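Local structure of Non-sulfated chondroitin lyase E66 (Autographa californica nucleopolyhedrovirus, 3VSN) at residues N235-H238 / V239-Y243; A263-T266 / Y267-D271; N275-G278 / L279-I283; L328-S332 / K333-G337. The protein acts as a chondroitin lyase of the baculovirus occlusion-derived virus envelope, is essential for oral infectivity and may digest the chondroitin sulfate barrier of the host midgut. All blocks are in the same frame, centred on the assembly; numbering follows the deposited sequence.

Contact 1. Residues N235-H238 / V239-Y243; sequences NGLH and VDSIY
Leu237 and Tyr243 meet across a tight, buried beta hairpin, a local contact that connects strand 236-238 with strand 243-245 in the small mixed sheet next to the catalytic residues. They form an antiparallel non-hydrogen-bonded pair with CA atoms 4.6 Å apart, and both side chains lie on the same face of the sheet. At the closed end, His238 N donates to Ile242 O at 3.1 Å, and Ser241 N returns to His238 O at 2.8 Å, closing a type I turn from His238 to Ser241. The second bond bends more at hydrogen (145°), with its donor above the carbonyl plane. Ser241 has positive phi and psi, the left-handed helical conformation that lets the chain rejoin the strand. Leu237 CD1 packs on Ser241 CA in the turn at 3.9 Å, while on the shared face its CB approaches Tyr243 CD2 at 4.4 Å. Tyr243 has CG anti to the backbone N (chi1 -163°), which swings the ring back over the first strand. One ring face receives Gly236 O, offset toward the rim, and CE2 comes within 3.4 Å of Gly236 C; the phenol therefore lies along the glycine backbone. Two polar side chains tie the turn to its surroundings: Asp240 OD2 accepts from Tyr324 N and Ser325 N, and Ser241 OG bonds to Gly278 O. The side chain of Tyr243 also lies about 3 Å from that of the proton donor Tyr254. Turn, paired bonds and left-handed fourth residue are those of a type I turn with a G1 bulge, here beside the catalytic Tyr254.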
loop_
_atom_site.group_PDB
_atom_site.type_symbol
_atom_site.label_atom_id
_atom_site.label_comp_id
_atom_site.label_asym_id
_atom_site.label_seq_id
_atom_site.Cartn_x
_atom_site.Cartn_y
_atom_site.Cartn_z
ATOM N N ASN A 235 -11.291 12.933 -1.754
ATOM C CA ASN A 235 -10.105 12.488 -2.479
ATOM C C ASN A 235 -8.864 13.302 -2.146
ATOM O O ASN A 235 -8.918 14.525 -2.044
ATOM C CB ASN A 235 -10.355 12.520 -3.990
ATOM C CG ASN A 235 -11.408 11.520 -4.430
ATOM O OD1 ASN A 235 -11.646 10.511 -3.765
ATOM N ND2 ASN A 235 -12.040 11.796 -5.564
ATOM N N GLY A 236 -7.743 12.612 -1.970
ATOM C CA GLY A 236 -6.472 13.283 -1.778
ATOM C C GLY A 236 -5.674 12.748 -0.612
ATOM O O GLY A 236 -6.022 11.728 -0.007
ATOM N N LEU A 237 -4.582 13.440 -0.315
ATOM C CA LEU A 237 -3.721 13.080 0.799
ATOM C C LEU A 237 -4.342 13.587 2.090
ATOM O O LEU A 237 -4.389 14.793 2.330
ATOM C CB LEU A 237 -2.334 13.692 0.599
ATOM C CG LEU A 237 -1.224 13.276 1.558
ATOM C CD1 LEU A 237 -0.859 11.811 1.352
ATOM C CD2 LEU A 237 -0.016 14.170 1.345
ATOM N N HIS A 238 -4.830 12.669 2.919
ATOM C CA HIS A 238 -5.413 13.057 4.201
ATOM C C HIS A 238 -4.358 13.562 5.149
ATOM O O HIS A 238 -3.166 13.325 4.935
ATOM C CB HIS A 238 -6.254 11.925 4.786
ATOM C CG HIS A 238 -7.682 11.912 4.284
ATOM N ND1 HIS A 238 -8.003 12.172 3.000
ATOM C CD2 HIS A 238 -8.882 11.650 4.942
ATOM C CE1 HIS A 238 -9.340 12.093 2.849
ATOM N NE2 HIS A 238 -9.876 11.768 4.036
ATOM N N VAL A 239 -4.784 14.274 6.194
ATOM C CA VAL A 239 -3.862 15.006 7.074
ATOM C C VAL A 239 -2.779 14.144 7.721
ATOM O O VAL A 239 -1.701 14.647 8.043
ATOM C CB VAL A 239 -4.597 15.817 8.175
ATOM C CG1 VAL A 239 -5.434 16.934 7.561
ATOM C CG2 VAL A 239 -5.444 14.912 9.063
ATOM N N ASP A 240 -3.067 12.857 7.912
ATOM C CA ASP A 240 -2.100 11.933 8.501
ATOM C C ASP A 240 -1.361 11.101 7.448
ATOM O O ASP A 240 -0.836 10.027 7.748
ATOM C CB ASP A 240 -2.762 11.033 9.561
ATOM C CG ASP A 240 -3.945 10.232 9.018
ATOM O OD1 ASP A 240 -4.284 10.342 7.816
ATOM O OD2 ASP A 240 -4.543 9.475 9.812
ATOM N N SER A 241 -1.326 11.610 6.219
ATOM C CA SER A 241 -0.589 10.988 5.114
ATOM C C SER A 241 -1.002 9.547 4.801
ATOM O O SER A 241 -0.180 8.628 4.811
ATOM C CB SER A 241 0.925 11.097 5.327
ATOM O OG SER A 241 1.357 12.421 5.088
ATOM N N ILE A 242 -2.292 9.370 4.542
ATOM C CA ILE A 242 -2.804 8.177 3.880
ATOM C C ILE A 242 -3.577 8.682 2.666
ATOM O O ILE A 242 -4.338 9.651 2.778
ATOM C CB ILE A 242 -3.713 7.336 4.809
ATOM C CG1 ILE A 242 -2.901 6.716 5.959
ATOM C CG2 ILE A 242 -4.472 6.259 4.032
ATOM C CD1 ILE A 242 -1.810 5.745 5.547
ATOM N N TYR A 243 -3.370 8.052 1.511
ATOM C CA TYR A 243 -4.057 8.495 0.305
ATOM C C TYR A 243 -5.461 7.916 0.174
ATOM O O TYR A 243 -5.651 6.700 0.200
ATOM C CB TYR A 243 -3.252 8.255 -0.984
ATOM C CG TYR A 243 -3.821 9.105 -2.089
ATOM C CD1 TYR A 243 -4.798 8.605 -2.955
ATOM C CD2 TYR A 243 -3.449 10.443 -2.214
ATOM C CE1 TYR A 243 -5.357 9.409 -3.937
ATOM C CE2 TYR A 243 -4.000 11.250 -3.194
ATOM C CZ TYR A 243 -4.951 10.733 -4.049
ATOM O OH TYR A 243 -5.501 11.544 -5.015
#

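Contact 2. Residues A263-T266 / Y267-D271; sequences AYYT and YYFGD
Tyr267 and Tyr268 take up the backbone carbonyls of Ala263 and Tyr264 in the last turns of helix 262-269, part of the alpha/alpha toroid, whose C-terminal end is marked by a glycine with positive phi. Tyr267 N reaches Ala263 O at 3.0 Å, and its CB rests near the carbonyls of Ala263 and Tyr264. With CG anti to the backbone N (chi1 -178°), its ring extends away from the first segment and meets Trp37. Tyr268 N gives the straightest of the four helical bonds, 167° at hydrogen, to Tyr264 O. That same oxygen lies 3.3 Å from Tyr268 CD2, so the ring begins directly beside the carbonyl; its CE2 is 4.2 Å from Tyr264 CB. The hydroxyl is held by Val197 O, just as that of Tyr265 is held by Met193 O, so both tyrosines fasten this helix to helix 189-205, which carries the active-site Asn191. Phe269 N continues the pattern to Tyr265 O. Its side chain runs alongside that of Tyr265 and points the same way, bringing CE2 to the edge of the tyrosine ring, 4.0 Å from CD1. Tyr268 CB sits over the centre of the phenyl face, while helix 217-225 also packs against this ring. Gly270 has left the helical conformation, yet its N still bonds to Thr266 O, bent to 135°. Beyond it, Asp271 OD1 lies 3.4 Å from Thr266 CG2 and receives a bond from a water that also donates to Thr266 O at 3.0 Å.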
loop_
_atom_site.group_PDB
_atom_site.type_symbol
_atom_site.label_atom_id
_atom_site.label_comp_id
_atom_site.label_asym_id
_atom_site.label_seq_id
_atom_site.Cartn_x
_atom_site.Cartn_y
_atom_site.Cartn_z
ATOM N N ALA A 263 9.517 13.274 -9.761
ATOM C CA ALA A 263 10.920 13.693 -9.865
ATOM C C ALA A 263 11.160 14.646 -11.042
ATOM O O ALA A 263 11.997 15.547 -10.951
ATOM C CB ALA A 263 11.833 12.480 -9.968
ATOM N N TYR A 264 10.428 14.438 -12.136
ATOM C CA TYR A 264 10.530 15.297 -13.322
ATOM C C TYR A 264 9.997 16.701 -13.042
ATOM O O TYR A 264 10.671 17.691 -13.330
ATOM C CB TYR A 264 9.798 14.673 -14.516
ATOM C CG TYR A 264 10.423 13.389 -15.003
ATOM C CD1 TYR A 264 11.383 13.399 -16.013
ATOM C CD2 TYR A 264 10.063 12.161 -14.446
ATOM C CE1 TYR A 264 11.962 12.221 -16.460
ATOM C CE2 TYR A 264 10.640 10.978 -14.885
ATOM C CZ TYR A 264 11.588 11.014 -15.890
ATOM O OH TYR A 264 12.162 9.842 -16.328
ATOM N N TYR A 265 8.797 16.777 -12.470
ATOM C CA TYR A 265 8.180 18.063 -12.134
ATOM C C TYR A 265 8.975 18.856 -11.101
ATOM O O TYR A 265 9.066 20.085 -11.186
ATOM C CB TYR A 265 6.729 17.877 -11.687
ATOM C CG TYR A 265 5.820 17.433 -12.808
ATOM C CD1 TYR A 265 5.583 18.259 -13.910
ATOM C CD2 TYR A 265 5.201 16.184 -12.776
ATOM C CE1 TYR A 265 4.758 17.852 -14.947
ATOM C CE2 TYR A 265 4.370 15.770 -13.806
ATOM C CZ TYR A 265 4.153 16.608 -14.887
ATOM O OH TYR A 265 3.331 16.198 -15.911
ATOM N N THR A 266 9.558 18.146 -10.136
ATOM C CA THR A 266 10.444 18.760 -9.151
ATOM C C THR A 266 11.704 19.315 -9.828
ATOM O O THR A 266 12.157 20.415 -9.494
ATOM C CB THR A 266 10.779 17.778 -8.006
ATOM O OG1 THR A 266 9.578 17.480 -7.284
ATOM C CG2 THR A 266 11.796 18.377 -7.036
ATOM N N TYR A 267 12.251 18.568 -10.787
ATOM C CA TYR A 267 13.388 19.052 -11.567
ATOM C C TYR A 267 13.000 20.271 -12.407
ATOM O O TYR A 267 13.693 21.291 -12.380
ATOM C CB TYR A 267 13.981 17.960 -12.471
ATOM C CG TYR A 267 15.194 18.456 -13.234
ATOM C CD1 TYR A 267 15.049 19.204 -14.405
ATOM C CD2 TYR A 267 16.483 18.213 -12.769
ATOM C CE1 TYR A 267 16.150 19.688 -15.090
ATOM C CE2 TYR A 267 17.592 18.689 -13.454
ATOM C CZ TYR A 267 17.417 19.423 -14.613
ATOM O OH TYR A 267 18.507 19.898 -15.301
ATOM N N TYR A 268 11.899 20.147 -13.149
ATOM C CA TYR A 268 11.403 21.199 -14.037
ATOM C C TYR A 268 11.064 22.504 -13.316
ATOM O O TYR A 268 11.498 23.583 -13.735
ATOM C CB TYR A 268 10.124 20.746 -14.747
ATOM C CG TYR A 268 10.245 19.735 -15.871
ATOM C CD1 TYR A 268 11.347 19.712 -16.730
ATOM C CD2 TYR A 268 9.207 18.838 -16.113
ATOM C CE1 TYR A 268 11.423 18.794 -17.773
ATOM C CE2 TYR A 268 9.273 17.919 -17.146
ATOM C CZ TYR A 268 10.380 17.899 -17.973
ATOM O OH TYR A 268 10.423 16.985 -19.001
ATOM N N PHE A 269 10.273 22.402 -12.247
ATOM C CA PHE A 269 9.621 23.578 -11.669
ATOM C C PHE A 269 9.944 23.866 -10.197
ATOM O O PHE A 269 9.397 24.802 -9.613
ATOM C CB PHE A 269 8.104 23.525 -11.917
ATOM C CG PHE A 269 7.733 23.279 -13.359
ATOM C CD1 PHE A 269 8.146 24.158 -14.361
ATOM C CD2 PHE A 269 6.972 22.171 -13.717
ATOM C CE1 PHE A 269 7.814 23.931 -15.687
ATOM C CE2 PHE A 269 6.632 21.941 -15.043
ATOM C CZ PHE A 269 7.056 22.823 -16.030
ATOM N N GLY A 270 10.834 23.071 -9.607
ATOM C CA GLY A 270 11.382 23.377 -8.284
ATOM C C GLY A 270 10.807 22.581 -7.128
ATOM O O GLY A 270 9.805 21.877 -7.273
ATOM N N ASP A 271 11.441 22.730 -5.968
ATOM C CA ASP A 271 11.111 21.968 -4.764
ATOM C C ASP A 271 9.802 22.373 -4.080
ATOM O O ASP A 271 9.431 21.773 -3.071
ATOM C CB ASP A 271 12.260 22.070 -3.746
ATOM C CG ASP A 271 13.551 21.446 -4.247
ATOM O OD1 ASP A 271 13.506 20.347 -4.839
ATOM O OD2 ASP A 271 14.621 22.058 -4.038
HETATM O O HOH W 1 8.473 19.863 -5.743
HETATM O O HOH W 2 14.445 20.631 -7.579
#

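Contact 3. Residues N275-G278 / L279-I283; sequences NTVG and LTRAI
Leu279, Thr280, Arg281 and Ala282 donate their backbone N-H groups to the carbonyls of Asn275, Thr276, Val277 and Gly278, four successive i to i+4 bonds of 2.9 to 3.0 Å that start helix 276-284. Asn275 is the N-cap: its OD1 accepts from Gly278 N at 3.1 Å, the N-H approaching from well above the amide plane. The other end of that amide, ND2, donates to Phe228 O, and these two bonds fix the rotation of the side chain. Leu279 lies against the same residue, its CG 3.4 Å from Asn275 O, and turns onward to Phe228 and Ile274. The next residue, Thr280, doubles its hold on Thr276. OG1 is anti to the carbonyl carbon (chi1 -60°), a setting that aims the hydroxyl back along the helix, where it donates to Thr276 O at 2.8 Å. The backbone N of Thr280 reaches this oxygen from the opposite face of the carbonyl plane, so one acceptor is gripped twice by one residue. Arg281 lays CG 3.3 Å from Val277 O; its chain then bends at chi2 and chi3 toward a salt bridge with Glu284. A capping amide and a threonine hydroxyl thus supplement the main-chain bonds: the first supplies an acceptor to an N-H in the first turn, the second gives a helix carbonyl an extra donor and would be expected to polarise it.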
loop_
_atom_site.group_PDB
_atom_site.type_symbol
_atom_site.label_atom_id
_atom_site.label_comp_id
_atom_site.label_asym_id
_atom_site.label_seq_id
_atom_site.Cartn_x
_atom_site.Cartn_y
_atom_site.Cartn_z
ATOM N N ASN A 275 3.989 18.472 -2.572
ATOM C CA ASN A 275 4.073 18.202 -1.136
ATOM C C ASN A 275 4.898 16.931 -0.875
ATOM O O ASN A 275 4.356 15.875 -0.541
ATOM C CB ASN A 275 2.662 18.100 -0.537
ATOM C CG ASN A 275 2.661 17.928 0.975
ATOM O OD1 ASN A 275 3.692 18.033 1.633
ATOM N ND2 ASN A 275 1.485 17.654 1.529
ATOM N N THR A 276 6.215 17.063 -1.029
ATOM C CA THR A 276 7.151 15.937 -0.938
ATOM C C THR A 276 7.150 15.269 0.437
ATOM O O THR A 276 7.201 14.040 0.525
ATOM C CB THR A 276 8.584 16.364 -1.347
ATOM O OG1 THR A 276 8.580 16.749 -2.726
ATOM C CG2 THR A 276 9.589 15.221 -1.169
ATOM N N VAL A 277 7.085 16.072 1.499
ATOM C CA VAL A 277 7.044 15.535 2.862
ATOM C C VAL A 277 5.786 14.679 3.060
ATOM O O VAL A 277 5.875 13.540 3.531
ATOM C CB VAL A 277 7.138 16.651 3.929
ATOM C CG1 VAL A 277 6.912 16.084 5.327
ATOM C CG2 VAL A 277 8.494 17.342 3.856
ATOM N N GLY A 278 4.634 15.225 2.678
ATOM C CA GLY A 278 3.363 14.510 2.743
ATOM C C GLY A 278 3.370 13.187 1.993
ATOM O O GLY A 278 2.914 12.165 2.512
ATOM N N LEU A 279 3.905 13.204 0.775
ATOM C CA LEU A 279 3.945 12.008 -0.068
ATOM C C LEU A 279 4.925 10.957 0.437
ATOM O O LEU A 279 4.601 9.769 0.452
ATOM C CB LEU A 279 4.248 12.376 -1.528
ATOM C CG LEU A 279 3.139 13.148 -2.259
ATOM C CD1 LEU A 279 3.591 13.546 -3.653
ATOM C CD2 LEU A 279 1.851 12.339 -2.334
ATOM N N THR A 280 6.111 11.394 0.859
ATOM C CA THR A 280 7.116 10.487 1.421
ATOM C C THR A 280 6.566 9.779 2.658
ATOM O O THR A 280 6.693 8.564 2.785
ATOM C CB THR A 280 8.432 11.223 1.748
ATOM O OG1 THR A 280 8.953 11.799 0.545
ATOM C CG2 THR A 280 9.477 10.265 2.322
ATOM N N ARG A 281 5.944 10.546 3.550
ATOM C CA ARG A 281 5.282 9.989 4.729
ATOM C C ARG A 281 4.152 9.017 4.363
ATOM O O ARG A 281 3.985 7.990 5.016
ATOM C CB ARG A 281 4.766 11.108 5.642
ATOM C CG ARG A 281 5.863 11.872 6.388
ATOM C CD ARG A 281 6.469 11.073 7.541
ATOM N NE ARG A 281 5.425 10.618 8.455
ATOM C CZ ARG A 281 5.038 9.354 8.606
ATOM N NH1 ARG A 281 4.055 9.071 9.453
ATOM N NH2 ARG A 281 5.626 8.373 7.925
ATOM N N ALA A 282 3.393 9.344 3.318
ATOM C CA ALA A 282 2.331 8.459 2.823
ATOM C C ALA A 282 2.870 7.100 2.380
ATOM O O ALA A 282 2.240 6.067 2.621
ATOM C CB ALA A 282 1.572 9.120 1.683
ATOM N N ILE A 283 4.034 7.108 1.735
ATOM C CA ILE A 283 4.667 5.872 1.279
ATOM C C ILE A 283 5.274 5.110 2.463
ATOM O O ILE A 283 5.117 3.890 2.560
ATOM C CB ILE A 283 5.704 6.132 0.156
ATOM C CG1 ILE A 283 5.048 6.831 -1.057
ATOM C CG2 ILE A 283 6.411 4.844 -0.260
ATOM C CD1 ILE A 283 3.886 6.096 -1.703
#

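Contact 4. Residues L328-S332 / K333-G337; sequences LTKLS and KTYYG
Lys330 and Gly337 bond in both directions: Lys330 N to Gly337 O at 2.8 Å and Gly337 N to Lys330 O at 2.9 Å, the latter in the carbonyl plane. Nearer the turn, Ser332 N donates to Tyr335 O almost straight (174°), the third main-chain bond between the two segments, in the hairpin 327-331/335-340. The strand segments run antiparallel at 177°, their axes 4.9 Å apart. In place of a second carbonyl bond at the turn, Ser332 uses its side chain. Its OG, turned between the backbone N and the carbonyl carbon (chi1 77°), accepts from Thr334 N at 3.1 Å, which makes an ST turn, and Tyr335 N adds a second donor at 3.0 Å. Packing differs on the two faces. On one, Leu331 CD1 comes to the edge of the Tyr336 ring and lies 4.1 Å from its CB, while Thr329 CG2 approaches CE1 of the same ring at 3.6 Å. On the other, the aliphatic part of Lys330 crosses Tyr335 at about a right angle, CD and CE lying beside the phenol oxygen, with CD 3.2 Å from OH. The lysine then bends at chi4 so that NZ meets Asp450 in a salt bridge and also bonds Thr424 O; Tyr335 OH goes to Tyr449 O, and Tyr336 OH to Val286 O. The chemistry implies a hairpin closed by its own main-chain bonds and the Ser332 hydroxyl, flanked by strands 318-322 and 367-370, whose lysine and tyrosine ends all find partners beyond it, two of them around strand 440-449.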
loop_
_atom_site.group_PDB
_atom_site.type_symbol
_atom_site.label_atom_id
_atom_site.label_comp_id
_atom_site.label_asym_id
_atom_site.label_seq_id
_atom_site.Cartn_x
_atom_site.Cartn_y
_atom_site.Cartn_z
ATOM N N LEU A 328 -1.520 1.410 11.219
ATOM C CA LEU A 328 -0.303 1.225 12.000
ATOM C C LEU A 328 0.634 0.319 11.215
ATOM O O LEU A 328 0.245 -0.774 10.805
ATOM C CB LEU A 328 -0.618 0.600 13.366
ATOM C CG LEU A 328 0.564 0.130 14.229
ATOM C CD1 LEU A 328 1.405 1.307 14.716
ATOM C CD2 LEU A 328 0.078 -0.695 15.415
ATOM N N THR A 329 1.869 0.770 11.019
ATOM C CA THR A 329 2.821 0.052 10.184
ATOM C C THR A 329 4.194 0.030 10.838
ATOM O O THR A 329 4.666 1.045 11.346
ATOM C CB THR A 329 2.896 0.693 8.783
ATOM O OG1 THR A 329 1.620 0.566 8.140
ATOM C CG2 THR A 329 3.960 0.019 7.913
ATOM N N LYS A 330 4.828 -1.137 10.831
ATOM C CA LYS A 330 6.168 -1.267 11.374
ATOM C C LYS A 330 7.083 -1.906 10.350
ATOM O O LYS A 330 6.749 -2.937 9.759
ATOM C CB LYS A 330 6.159 -2.089 12.669
ATOM C CG LYS A 330 7.543 -2.361 13.246
ATOM C CD LYS A 330 7.441 -3.094 14.572
ATOM C CE LYS A 330 8.765 -3.722 14.977
ATOM N NZ LYS A 330 9.795 -2.733 15.409
ATOM N N LEU A 331 8.232 -1.274 10.138
ATOM C CA LEU A 331 9.294 -1.864 9.348
ATOM C C LEU A 331 10.512 -2.010 10.245
ATOM O O LEU A 331 11.052 -1.017 10.735
ATOM C CB LEU A 331 9.623 -1.004 8.119
ATOM C CG LEU A 331 10.667 -1.616 7.174
ATOM C CD1 LEU A 331 10.073 -2.767 6.370
ATOM C CD2 LEU A 331 11.261 -0.558 6.252
ATOM N N SER A 332 10.923 -3.253 10.474
ATOM C CA SER A 332 12.110 -3.526 11.261
ATOM C C SER A 332 13.183 -4.152 10.372
ATOM O O SER A 332 12.999 -4.281 9.156
ATOM C CB SER A 332 11.773 -4.444 12.442
ATOM O OG SER A 332 11.623 -5.791 12.022
ATOM N N LYS A 333 14.301 -4.532 10.983
ATOM C CA LYS A 333 15.362 -5.240 10.269
ATOM C C LYS A 333 14.897 -6.622 9.788
ATOM O O LYS A 333 15.453 -7.166 8.838
ATOM C CB LYS A 333 16.609 -5.372 11.151
ATOM C CG LYS A 333 17.285 -4.042 11.472
ATOM C CD LYS A 333 18.484 -4.216 12.392
ATOM C CE LYS A 333 19.038 -2.857 12.804
ATOM N NZ LYS A 333 20.128 -2.972 13.812
ATOM N N THR A 334 13.869 -7.172 10.436
ATOM C CA THR A 334 13.442 -8.550 10.170
ATOM C C THR A 334 12.056 -8.706 9.543
ATOM O O THR A 334 11.796 -9.707 8.867
ATOM C CB THR A 334 13.513 -9.428 11.440
ATOM O OG1 THR A 334 12.702 -8.853 12.474
ATOM C CG2 THR A 334 14.957 -9.572 11.925
ATOM N N TYR A 335 11.165 -7.741 9.762
ATOM C CA TYR A 335 9.805 -7.866 9.226
ATOM C C TYR A 335 9.112 -6.568 8.823
ATOM O O TYR A 335 9.523 -5.473 9.207
ATOM C CB TYR A 335 8.909 -8.703 10.161
ATOM C CG TYR A 335 8.347 -8.009 11.396
ATOM C CD1 TYR A 335 8.978 -8.131 12.638
ATOM C CD2 TYR A 335 7.159 -7.276 11.333
ATOM C CE1 TYR A 335 8.452 -7.527 13.774
ATOM C CE2 TYR A 335 6.630 -6.664 12.462
ATOM C CZ TYR A 335 7.276 -6.794 13.680
ATOM O OH TYR A 335 6.741 -6.195 14.801
ATOM N N TYR A 336 8.072 -6.726 8.010
ATOM C CA TYR A 336 7.106 -5.676 7.731
ATOM C C TYR A 336 5.784 -6.150 8.314
ATOM O O TYR A 336 5.354 -7.272 8.049
ATOM C CB TYR A 336 6.970 -5.447 6.216
ATOM C CG TYR A 336 5.747 -4.636 5.819
ATOM C CD1 TYR A 336 5.791 -3.245 5.778
ATOM C CD2 TYR A 336 4.543 -5.266 5.495
ATOM C CE1 TYR A 336 4.672 -2.501 5.421
ATOM C CE2 TYR A 336 3.419 -4.533 5.145
ATOM C CZ TYR A 336 3.489 -3.152 5.105
ATOM O OH TYR A 336 2.371 -2.422 4.758
ATOM N N GLY A 337 5.153 -5.311 9.126
ATOM C CA GLY A 337 3.830 -5.615 9.668
ATOM C C GLY A 337 2.937 -4.398 9.559
ATOM O O GLY A 337 3.414 -3.270 9.676
#

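In the fold
Contacts 1 and 4 are buried hairpins in two different four-stranded sheets, whereas contacts 2 and 3 are partly buried helix ends, the first a C-terminus and the second an N-terminus. Contacts 1 and 3 touch, their centres 9 Å apart: Leu237 packs on Gly278 and Ala282, so the helix start lies against the strand turn. Contact 2 adjoins contact 3 in sequence but has no other touch with it, and lies farthest out, about 25 Å from the chain centre. Contact 4 stands about 7 Å at the nearest atoms from contacts 1 and 3. Waters bridge residues in contact 2, whereas Arg281 of contact 3 and Lys330 of contact 4 form salt bridges with residues outside their segments.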